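Local coordinates for beta-galactosidase (Marinomonas sp. ef1, PDB 6Y2K), which probably hydrolyses terminal beta-D-galactosyl residues of beta-galactosides as a cold-active, hexameric glycoside hydrolase of family GH42, at residues V349-A357 / H365-A373; I29-W39 / L66-P77. All coordinates share one frame; numbering follows the deposited sequence. Where two conformers were deposited one is given.

In the fold
Both contacts belong to the parallel eight-stranded barrel of the catalytic domain, and they follow one another along the chain without nesting or crossing. Contact 2 comes first: strand 29-34 and strand 67-71 pair directly, closing a beta-alpha-beta unit whose intervening 26 residues include helix 52-63. Contact 1 lies at the last strand, 348-352, where the chain runs on as a loop and doubles back before helix 377-395, closing a link of only seven residues. Strand 2-6 sits between the two, pairing with strand 29-34 on one flank and with strand 348-352 on the other. The contacts also touch, Phe352 packing on Arg33, and both reach a second subunit.

Contact 1 of 2, residues V349-A357 / H365-A373; sequences VSYFRWRQA and HAGLLRPDA
Beyond strand 348-352 the backbones of Arg355 and Leu369 form a single bridge: Leu368 N and Leu369 N donate to Arg353 O and Trp354 O, and Gln356 N returns a nearly straight bond (173°) to Leu369 O. Arg355 is extended, with CG anti to the backbone N (chi1 -177°), which carries its guanidinium to the turn Arg370-Ala373. There NE and NH2 grip Pro371 O side-on, NH2 at 2.8 Å, with the oxygen in the guanidinium plane, while Ala373 CB sits over one face, 3.7 Å from Arg355 CZ. A leucine in place of Arg355 would probably leave Pro371 O without the two N-H groups that grip it and the turn freer to shift.

Leu369 CG lies over the six-membered ring of Trp354, a CH-pi contact of 4.2 Å to the centroid; the indole NE1 bonds to Asp20. Phe352 points its edge at the face of His365, planes at 85°, while His365 ND1 donates to Ala366 O and NE2 hydrogen-bonds to a bound glycerol. Gln356 CD lies 3.6 Å from Pro371 CG, and the amide NE2 bonds to Gln363 O. Polar grips thus fix the returning loop, and aromatic and apolar contacts seat it against the barrel end.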
loop_
_atom_site.group_PDB
_atom_site.type_symbol
_atom_site.label_atom_id
_atom_site.label_comp_id
_atom_site.label_asym_id
_atom_site.label_seq_id
_atom_site.Cartn_x
_atom_site.Cartn_y
_atom_site.Cartn_z
ATOM N N VAL A 349 -3.968 46.882 -4.515
ATOM C CA VAL A 349 -3.166 45.687 -4.782
ATOM C C VAL A 349 -2.054 46.062 -5.755
ATOM O O VAL A 349 -2.326 46.425 -6.906
ATOM C CB VAL A 349 -4.024 44.546 -5.369
ATOM C CG1 VAL A 349 -3.161 43.392 -5.877
ATOM C CG2 VAL A 349 -5.012 44.062 -4.317
ATOM N N SER A 350 -0.811 45.972 -5.286
ATOM C CA SER A 350 0.360 46.351 -6.067
ATOM C C SER A 350 1.179 45.108 -6.430
ATOM O O SER A 350 1.505 44.305 -5.555
ATOM C CB SER A 350 1.190 47.393 -5.288
ATOM O OG SER A 350 2.499 47.540 -5.801
ATOM N N TYR A 351 1.502 44.962 -7.710
ATOM C CA TYR A 351 2.279 43.821 -8.179
ATOM C C TYR A 351 3.776 44.077 -8.042
ATOM O O TYR A 351 4.199 45.190 -7.732
ATOM C CB TYR A 351 1.932 43.497 -9.633
ATOM C CG TYR A 351 0.454 43.299 -9.881
ATOM C CD1 TYR A 351 -0.171 42.103 -9.553
ATOM C CD2 TYR A 351 -0.318 44.307 -10.444
ATOM C CE1 TYR A 351 -1.522 41.917 -9.777
ATOM C CE2 TYR A 351 -1.669 44.130 -10.673
ATOM C CZ TYR A 351 -2.266 42.933 -10.337
ATOM O OH TYR A 351 -3.611 42.753 -10.563
ATOM N N PHE A 352 4.573 43.040 -8.275
ATOM C CA PHE A 352 6.024 43.150 -8.178
ATOM C C PHE A 352 6.714 42.024 -8.940
ATOM O O PHE A 352 6.506 40.846 -8.649
ATOM C CB PHE A 352 6.465 43.142 -6.713
ATOM C CG PHE A 352 7.938 42.921 -6.526
ATOM C CD1 PHE A 352 8.498 41.671 -6.738
ATOM C CD2 PHE A 352 8.765 43.962 -6.138
ATOM C CE1 PHE A 352 9.853 41.465 -6.566
ATOM C CE2 PHE A 352 10.122 43.762 -5.964
ATOM C CZ PHE A 352 10.666 42.511 -6.179
ATOM N N ARG A 353 7.535 42.394 -9.917
ATOM C CA ARG A 353 7.761 43.799 -10.237
ATOM C C ARG A 353 7.148 44.164 -11.585
ATOM O O ARG A 353 6.469 43.349 -12.210
ATOM C CB ARG A 353 9.258 44.114 -10.238
ATOM C CG ARG A 353 10.143 42.921 -10.560
ATOM C CD ARG A 353 11.601 43.213 -10.245
ATOM N NE ARG A 353 12.146 44.262 -11.102
ATOM C CZ ARG A 353 13.380 44.746 -10.996
ATOM N NH1 ARG A 353 14.202 44.275 -10.069
ATOM N NH2 ARG A 353 13.791 45.700 -11.819
ATOM N N TRP A 354 7.392 45.393 -12.028
ATOM C CA TRP A 354 6.865 45.868 -13.301
ATOM C C TRP A 354 7.504 45.127 -14.471
ATOM O O TRP A 354 6.816 44.702 -15.399
ATOM C CB TRP A 354 7.090 47.375 -13.446
ATOM C CG TRP A 354 6.973 47.865 -14.856
ATOM C CD1 TRP A 354 7.987 48.301 -15.659
ATOM C CD2 TRP A 354 5.774 47.972 -15.632
ATOM N NE1 TRP A 354 7.493 48.672 -16.886
ATOM C CE2 TRP A 354 6.137 48.479 -16.896
ATOM C CE3 TRP A 354 4.428 47.687 -15.381
ATOM C CZ2 TRP A 354 5.204 48.708 -17.904
ATOM C CZ3 TRP A 354 3.503 47.914 -16.385
ATOM C CH2 TRP A 354 3.896 48.420 -17.630
ATOM N N ARG A 355 8.823 44.978 -14.421
ATOM C CA ARG A 355 9.560 44.288 -15.480
ATOM C C ARG A 355 10.616 43.385 -14.853
ATOM O O ARG A 355 11.407 43.836 -14.029
ATOM C CB ARG A 355 10.213 45.327 -16.388
ATOM C CG ARG A 355 10.969 44.778 -17.587
ATOM C CD ARG A 355 11.511 45.922 -18.425
ATOM N NE ARG A 355 12.435 45.450 -19.448
ATOM C CZ ARG A 355 13.124 46.234 -20.275
ATOM N NH1 ARG A 355 13.000 47.558 -20.237
ATOM N NH2 ARG A 355 13.953 45.678 -21.155
ATOM N N GLN A 356 10.610 42.107 -15.244
ATOM C CA GLN A 356 11.556 41.107 -14.733
ATOM C C GLN A 356 12.991 41.553 -15.018
ATOM O O GLN A 356 13.314 41.877 -16.159
ATOM C CB GLN A 356 11.273 39.754 -15.393
ATOM C CG GLN A 356 12.212 38.616 -15.007
ATOM C CD GLN A 356 11.863 37.303 -15.688
ATOM O OE1 GLN A 356 10.756 37.121 -16.223
ATOM N NE2 GLN A 356 12.809 36.371 -15.662
ATOM N N ALA A 357 13.839 41.581 -13.991
ATOM C CA ALA A 357 15.216 42.068 -14.155
ATOM C C ALA A 357 16.092 40.973 -14.762
ATOM O O ALA A 357 15.928 39.812 -14.416
ATOM C CB ALA A 357 15.778 42.516 -12.817
ATOM N N HIS A 365 12.588 35.995 -11.131
ATOM C CA HIS A 365 11.314 36.442 -10.550
ATOM C C HIS A 365 10.530 37.207 -11.618
ATOM O O HIS A 365 10.984 38.241 -12.090
ATOM C CB HIS A 365 11.555 37.338 -9.331
ATOM C CG HIS A 365 10.334 37.596 -8.503
ATOM N ND1 HIS A 365 9.176 38.147 -9.019
ATOM C CD2 HIS A 365 10.106 37.424 -7.176
ATOM C CE1 HIS A 365 8.285 38.277 -8.052
ATOM N NE2 HIS A 365 8.828 37.860 -6.922
ATOM N N ALA A 366 9.348 36.707 -11.960
ATOM C CA ALA A 366 8.514 37.310 -13.001
ATOM C C ALA A 366 8.013 38.712 -12.649
ATOM O O ALA A 366 8.045 39.145 -11.496
ATOM C CB ALA A 366 7.333 36.403 -13.312
ATOM N N GLY A 367 7.579 39.421 -13.685
ATOM C CA GLY A 367 6.916 40.701 -13.529
ATOM C C GLY A 367 5.739 40.802 -14.473
ATOM O O GLY A 367 5.379 39.814 -15.112
ATOM N N LEU A 368 5.139 41.991 -14.557
ATOM C CA LEU A 368 4.091 42.245 -15.555
ATOM C C LEU A 368 4.657 42.174 -16.964
ATOM O O LEU A 368 3.942 41.792 -17.880
ATOM C CB LEU A 368 3.405 43.605 -15.366
ATOM C CG LEU A 368 2.717 43.979 -14.048
ATOM C CD1 LEU A 368 1.590 44.989 -14.296
ATOM C CD2 LEU A 368 2.179 42.788 -13.278
ATOM N N LEU A 369 5.926 42.564 -17.120
ATOM C CA LEU A 369 6.673 42.412 -18.366
ATOM C C LEU A 369 7.810 41.407 -18.214
ATOM O O LEU A 369 8.343 41.228 -17.120
ATOM C CB LEU A 369 7.293 43.752 -18.789
ATOM C CG LEU A 369 6.381 44.981 -18.858
ATOM C CD1 LEU A 369 7.161 46.158 -19.433
ATOM C CD2 LEU A 369 5.133 44.712 -19.674
ATOM N N ARG A 370 8.201 40.805 -19.339
ATOM C CA ARG A 370 9.398 39.967 -19.424
ATOM C C ARG A 370 10.650 40.853 -19.464
ATOM O O ARG A 370 10.537 42.076 -19.648
ATOM C CB ARG A 370 9.359 39.113 -20.690
ATOM C CG ARG A 370 8.131 38.235 -20.850
ATOM C CD ARG A 370 8.338 37.215 -21.946
ATOM N NE ARG A 370 8.759 37.791 -23.238
ATOM C CZ ARG A 370 8.196 37.573 -24.434
ATOM N NH1 ARG A 370 7.111 36.812 -24.580
ATOM N NH2 ARG A 370 8.737 38.135 -25.513
ATOM N N PRO A 371 11.853 40.255 -19.318
ATOM C CA PRO A 371 13.064 41.088 -19.373
ATOM C C PRO A 371 13.246 41.902 -20.674
ATOM O O PRO A 371 13.911 42.940 -20.651
ATOM C CB PRO A 371 14.199 40.074 -19.181
ATOM C CG PRO A 371 13.571 38.950 -18.429
ATOM C CD PRO A 371 12.181 38.855 -18.991
ATOM N N ASP A 372 12.639 41.448 -21.771
ATOM C CA ASP A 372 12.671 42.174 -23.049
ATOM C C ASP A 372 11.548 43.205 -23.214
ATOM O O ASP A 372 11.329 43.694 -24.312
ATOM C CB ASP A 372 12.673 41.177 -24.225
ATOM C CG ASP A 372 11.357 40.378 -24.359
ATOM O OD1 ASP A 372 10.463 40.464 -23.483
ATOM O OD2 ASP A 372 11.220 39.661 -25.371
ATOM N N ALA A 373 10.833 43.511 -22.129
ATOM C CA ALA A 373 9.746 44.498 -22.105
ATOM C C ALA A 373 8.438 44.102 -22.827
ATOM O O ALA A 373 7.518 44.916 -22.891
ATOM C CB ALA A 373 10.234 45.869 -22.566
HETATM O O HOH W 1 8.245 38.391 -16.469
HETATM O O HOH W 2 13.061 40.107 -11.559
#

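Contact 2 of 2, residues I29-W39 / L66-P77; sequences IQYVRVGEFSW and LKVILGTPTATP
Strands 29-34 and 67-71 run parallel, their axes 4.5 Å apart and inclined by 22°, and backbone bonds join them in a regular ladder. Lys67 N, Ile69 N and Gly71 N donate to Gln30 O, Val32 O and Val34 O; Val32 N and Val34 N donate back to Lys67 O and Ile69 O. The last rung, Gly71 N to Val34 O, is 2.8 Å long.

Apolar packing differs on the two faces. On one, Val34 CG2 touches both Val68 CG1, at 4.0 Å, and Leu70 CD2. On the other, Lys67 CB lies over the face of the Tyr31 ring, 4.0 Å from its centroid, and Ile69 CG1 comes to the ring's edge. Further along, Arg33 CG packs on Ile69 CG2, and the arginine then bends at chi3 (64°), carrying its guanidinium away to Glu314 and Gln138.

Charge pairs Arg33 with Glu36: the carboxylate lies over one face of the guanidinium, Arg33 NH2 3.0 Å from Glu36 OE2, with no N-H aimed at it; Glu36 OE2 hydrogen-bonds to Tyr8.

Beyond the strands, Trp39 CB packs on Pro73 CB at 4.0 Å and the indole edge faces Pro73 O. Phe37 turns its ring edge to Thr76 OG1, CD1 at 3.4 Å, and meets Trp183 of a second subunit.

Water fills the polar gaps here: one molecule joins Glu36 O, Thr72 O and Ala75 N, and another joins Trp39 N, Pro73 O, Thr76 O and Thr76 OG1. Direct bonds therefore hold the barrel wall, while water bridges several backbone groups of the loops at its C-terminal end, the end that bears the active site in TIM barrels.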
loop_
_atom_site.group_PDB
_atom_site.type_symbol
_atom_site.label_atom_id
_atom_site.label_comp_id
_atom_site.label_asym_id
_atom_site.label_seq_id
_atom_site.Cartn_x
_atom_site.Cartn_y
_atom_site.Cartn_z
ATOM N N ILE A 29 -3.042 50.766 -13.800
ATOM C CA ILE A 29 -2.220 51.012 -12.615
ATOM C C ILE A 29 -2.379 52.475 -12.192
ATOM O O ILE A 29 -2.293 53.370 -13.031
ATOM C CB ILE A 29 -0.719 50.749 -12.900
ATOM C CG1 ILE A 29 -0.457 49.292 -13.330
ATOM C CG2 ILE A 29 0.132 51.077 -11.687
ATOM C CD1 ILE A 29 -0.945 48.248 -12.353
ATOM N N GLN A 30 -2.602 52.707 -10.897
ATOM C CA GLN A 30 -2.746 54.059 -10.338
ATOM C C GLN A 30 -1.650 54.460 -9.338
ATOM O O GLN A 30 -1.453 55.669 -9.108
ATOM C CB GLN A 30 -4.117 54.201 -9.671
ATOM C CG GLN A 30 -5.287 54.119 -10.638
ATOM C CD GLN A 30 -6.621 54.322 -9.947
ATOM O OE1 GLN A 30 -7.394 53.380 -9.755
ATOM N NE2 GLN A 30 -6.893 55.561 -9.557
ATOM N N TYR A 31 -0.975 53.471 -8.727
ATOM C CA TYR A 31 0.087 53.696 -7.741
ATOM C C TYR A 31 1.367 52.979 -8.159
ATOM O O TYR A 31 1.322 51.886 -8.714
ATOM C CB TYR A 31 -0.320 53.180 -6.360
ATOM C CG TYR A 31 -1.283 54.066 -5.626
ATOM C CD1 TYR A 31 -2.614 54.147 -6.026
ATOM C CD2 TYR A 31 -0.880 54.814 -4.522
ATOM C CE1 TYR A 31 -3.516 54.958 -5.359
ATOM C CE2 TYR A 31 -1.774 55.626 -3.841
ATOM C CZ TYR A 31 -3.091 55.697 -4.267
ATOM O OH TYR A 31 -4.001 56.494 -3.608
ATOM N N VAL A 32 2.509 53.601 -7.875
ATOM C CA VAL A 32 3.813 53.045 -8.231
ATOM C C VAL A 32 4.781 53.219 -7.065
ATOM O O VAL A 32 4.951 54.339 -6.571
ATOM C CB VAL A 32 4.399 53.737 -9.479
ATOM C CG1 VAL A 32 5.732 53.102 -9.881
ATOM C CG2 VAL A 32 3.408 53.681 -10.634
ATOM N N ARG A 33 5.420 52.126 -6.634
ATOM C CA ARG A 33 6.434 52.203 -5.581
ATOM C C ARG A 33 7.835 52.288 -6.197
ATOM O O ARG A 33 8.152 51.562 -7.137
ATOM C CB ARG A 33 6.345 51.015 -4.621
ATOM C CG ARG A 33 7.195 51.186 -3.371
ATOM C CD ARG A 33 7.333 49.899 -2.578
ATOM N NE ARG A 33 8.041 48.868 -3.334
ATOM C CZ ARG A 33 8.236 47.619 -2.915
ATOM N NH1 ARG A 33 7.794 47.218 -1.723
ATOM N NH2 ARG A 33 8.884 46.762 -3.699
ATOM N N VAL A 34 8.656 53.204 -5.680
ATOM C CA VAL A 34 10.069 53.306 -6.069
ATOM C C VAL A 34 10.975 53.623 -4.872
ATOM O O VAL A 34 10.511 54.144 -3.854
ATOM C CB VAL A 34 10.309 54.389 -7.159
ATOM C CG1 VAL A 34 9.432 54.140 -8.382
ATOM C CG2 VAL A 34 10.092 55.793 -6.615
ATOM N N GLY A 35 12.262 53.292 -5.010
ATOM C CA GLY A 35 13.327 53.873 -4.176
ATOM C C GLY A 35 13.940 53.074 -3.029
ATOM O O GLY A 35 15.026 53.434 -2.556
ATOM N N GLU A 36 13.288 51.998 -2.591
ATOM C CA GLU A 36 13.703 51.300 -1.351
ATOM C C GLU A 36 15.052 50.555 -1.407
ATOM O O GLU A 36 15.605 50.226 -0.356
ATOM C CB GLU A 36 12.580 50.382 -0.810
ATOM C CG GLU A 36 12.444 48.977 -1.418
ATOM C CD GLU A 36 11.895 48.931 -2.842
ATOM O OE1 GLU A 36 11.655 49.992 -3.478
ATOM O OE2 GLU A 36 11.704 47.798 -3.339
ATOM N N PHE A 37 15.577 50.274 -2.601
ATOM C CA PHE A 37 16.904 49.655 -2.730
ATOM C C PHE A 37 17.948 50.555 -3.408
ATOM O O PHE A 37 18.968 50.054 -3.898
ATOM C CB PHE A 37 16.803 48.322 -3.494
ATOM C CG PHE A 37 15.912 47.293 -2.836
ATOM C CD1 PHE A 37 16.116 46.907 -1.519
ATOM C CD2 PHE A 37 14.910 46.662 -3.562
ATOM C CE1 PHE A 37 15.309 45.946 -0.918
ATOM C CE2 PHE A 37 14.118 45.687 -2.976
ATOM C CZ PHE A 37 14.314 45.329 -1.654
ATOM N N SER A 38 17.733 51.874 -3.388
ATOM C CA SER A 38 18.507 52.807 -4.235
ATOM C C SER A 38 19.675 53.549 -3.548
ATOM O O SER A 38 20.279 54.421 -4.167
ATOM C CB SER A 38 17.551 53.820 -4.913
ATOM O OG SER A 38 16.930 54.688 -3.972
ATOM N N TRP A 39 20.022 53.200 -2.307
ATOM C CA TRP A 39 21.070 53.942 -1.583
ATOM C C TRP A 39 22.396 54.002 -2.349
ATOM O O TRP A 39 22.997 55.068 -2.422
ATOM C CB TRP A 39 21.284 53.410 -0.151
ATOM C CG TRP A 39 21.927 54.386 0.831
ATOM C CD1 TRP A 39 22.875 55.344 0.567
ATOM C CD2 TRP A 39 21.699 54.448 2.250
ATOM N NE1 TRP A 39 23.234 55.997 1.717
ATOM C CE2 TRP A 39 22.532 55.471 2.766
ATOM C CE3 TRP A 39 20.890 53.729 3.137
ATOM C CZ2 TRP A 39 22.556 55.807 4.123
ATOM C CZ3 TRP A 39 20.917 54.064 4.487
ATOM C CH2 TRP A 39 21.743 55.099 4.966
ATOM N N LEU A 66 0.135 59.110 -12.128
ATOM C CA LEU A 66 0.471 58.034 -11.189
ATOM C C LEU A 66 0.882 58.606 -9.842
ATOM O O LEU A 66 1.694 59.530 -9.779
ATOM C CB LEU A 66 1.590 57.159 -11.753
ATOM C CG LEU A 66 1.227 56.494 -13.084
ATOM C CD1 LEU A 66 2.464 56.026 -13.833
ATOM C CD2 LEU A 66 0.245 55.348 -12.853
ATOM N N LYS A 67 0.306 58.053 -8.778
ATOM C CA LYS A 67 0.622 58.422 -7.408
ATOM C C LYS A 67 1.761 57.550 -6.909
ATOM O O LYS A 67 1.728 56.338 -7.093
ATOM C CB LYS A 67 -0.597 58.215 -6.512
ATOM C CG LYS A 67 -1.745 59.172 -6.787
ATOM C CD LYS A 67 -2.812 59.049 -5.708
ATOM C CE LYS A 67 -3.780 60.223 -5.738
ATOM N NZ LYS A 67 -4.418 60.367 -7.075
ATOM N N VAL A 68 2.757 58.153 -6.264
ATOM C CA VAL A 68 3.986 57.437 -5.922
ATOM C C VAL A 68 4.060 57.084 -4.438
ATOM O O VAL A 68 3.734 57.905 -3.577
ATOM C CB VAL A 68 5.241 58.216 -6.360
ATOM C CG1 VAL A 68 6.518 57.514 -5.879
ATOM C CG2 VAL A 68 5.253 58.353 -7.880
ATOM N N ILE A 69 4.480 55.845 -4.166
ATOM C CA ILE A 69 4.839 55.387 -2.830
ATOM C C ILE A 69 6.362 55.380 -2.801
ATOM O O ILE A 69 6.983 54.585 -3.501
ATOM C CB ILE A 69 4.319 53.954 -2.541
ATOM C CG1 ILE A 69 2.792 53.862 -2.704
ATOM C CG2 ILE A 69 4.737 53.500 -1.143
ATOM C CD1 ILE A 69 2.289 52.460 -3.010
ATOM N N LEU A 70 6.962 56.258 -1.996
ATOM C CA LEU A 70 8.417 56.422 -1.980
ATOM C C LEU A 70 8.992 55.578 -0.841
ATOM O O LEU A 70 8.595 55.735 0.307
ATOM C CB LEU A 70 8.793 57.894 -1.761
ATOM C CG LEU A 70 9.841 58.561 -2.653
ATOM C CD1 LEU A 70 10.368 59.827 -1.977
ATOM C CD2 LEU A 70 10.982 57.651 -3.089
ATOM N N GLY A 71 9.922 54.687 -1.153
ATOM C CA GLY A 71 10.555 53.849 -0.122
ATOM C C GLY A 71 11.849 54.445 0.422
ATOM O O GLY A 71 12.705 54.837 -0.362
ATOM N N THR A 72 12.003 54.504 1.750
ATOM C CA THR A 72 13.292 54.847 2.342
ATOM C C THR A 72 14.227 53.655 2.080
ATOM O O THR A 72 13.789 52.507 2.155
ATOM C CB THR A 72 13.242 55.193 3.857
ATOM O OG1 THR A 72 12.892 54.044 4.646
ATOM C CG2 THR A 72 12.273 56.327 4.120
ATOM N N PRO A 73 15.502 53.923 1.758
ATOM C CA PRO A 73 16.410 52.893 1.258
ATOM C C PRO A 73 17.226 52.140 2.324
ATOM O O PRO A 73 18.281 51.570 2.011
ATOM C CB PRO A 73 17.330 53.706 0.346
ATOM C CG PRO A 73 17.481 54.981 1.096
ATOM C CD PRO A 73 16.110 55.263 1.647
ATOM N N THR A 74 16.713 52.078 3.547
ATOM C CA THR A 74 17.496 51.620 4.697
ATOM C C THR A 74 17.629 50.090 4.840
ATOM O O THR A 74 18.383 49.621 5.699
ATOM C CB THR A 74 16.943 52.215 6.009
ATOM O OG1 THR A 74 15.555 51.902 6.143
ATOM C CG2 THR A 74 17.109 53.723 6.030
ATOM N N ALA A 75 16.926 49.322 4.009
ATOM C CA ALA A 75 17.049 47.858 4.007
ATOM C C ALA A 75 18.385 47.391 3.464
ATOM O O ALA A 75 18.860 46.313 3.839
ATOM C CB ALA A 75 15.925 47.230 3.191
ATOM N N THR A 76 18.970 48.186 2.570
ATOM C CA THR A 76 20.184 47.828 1.850
ATOM C C THR A 76 21.194 48.985 1.852
ATOM O O THR A 76 21.410 49.621 0.821
ATOM C CB THR A 76 19.855 47.394 0.400
ATOM O OG1 THR A 76 18.892 48.279 -0.179
ATOM C CG2 THR A 76 19.281 45.996 0.384
ATOM N N PRO A 77 21.826 49.259 3.016
ATOM C CA PRO A 77 22.860 50.300 3.041
ATOM C C PRO A 77 24.123 49.876 2.269
ATOM O O PRO A 77 24.379 48.667 2.137
ATOM C CB PRO A 77 23.156 50.475 4.533
ATOM C CG PRO A 77 22.815 49.149 5.137
ATOM C CD PRO A 77 21.638 48.645 4.346
HETATM O O HOH W 3 -5.399 57.484 -8.324
HETATM O O HOH W 4 14.733 49.882 2.185
HETATM O O HOH W 5 19.391 50.893 -0.427
#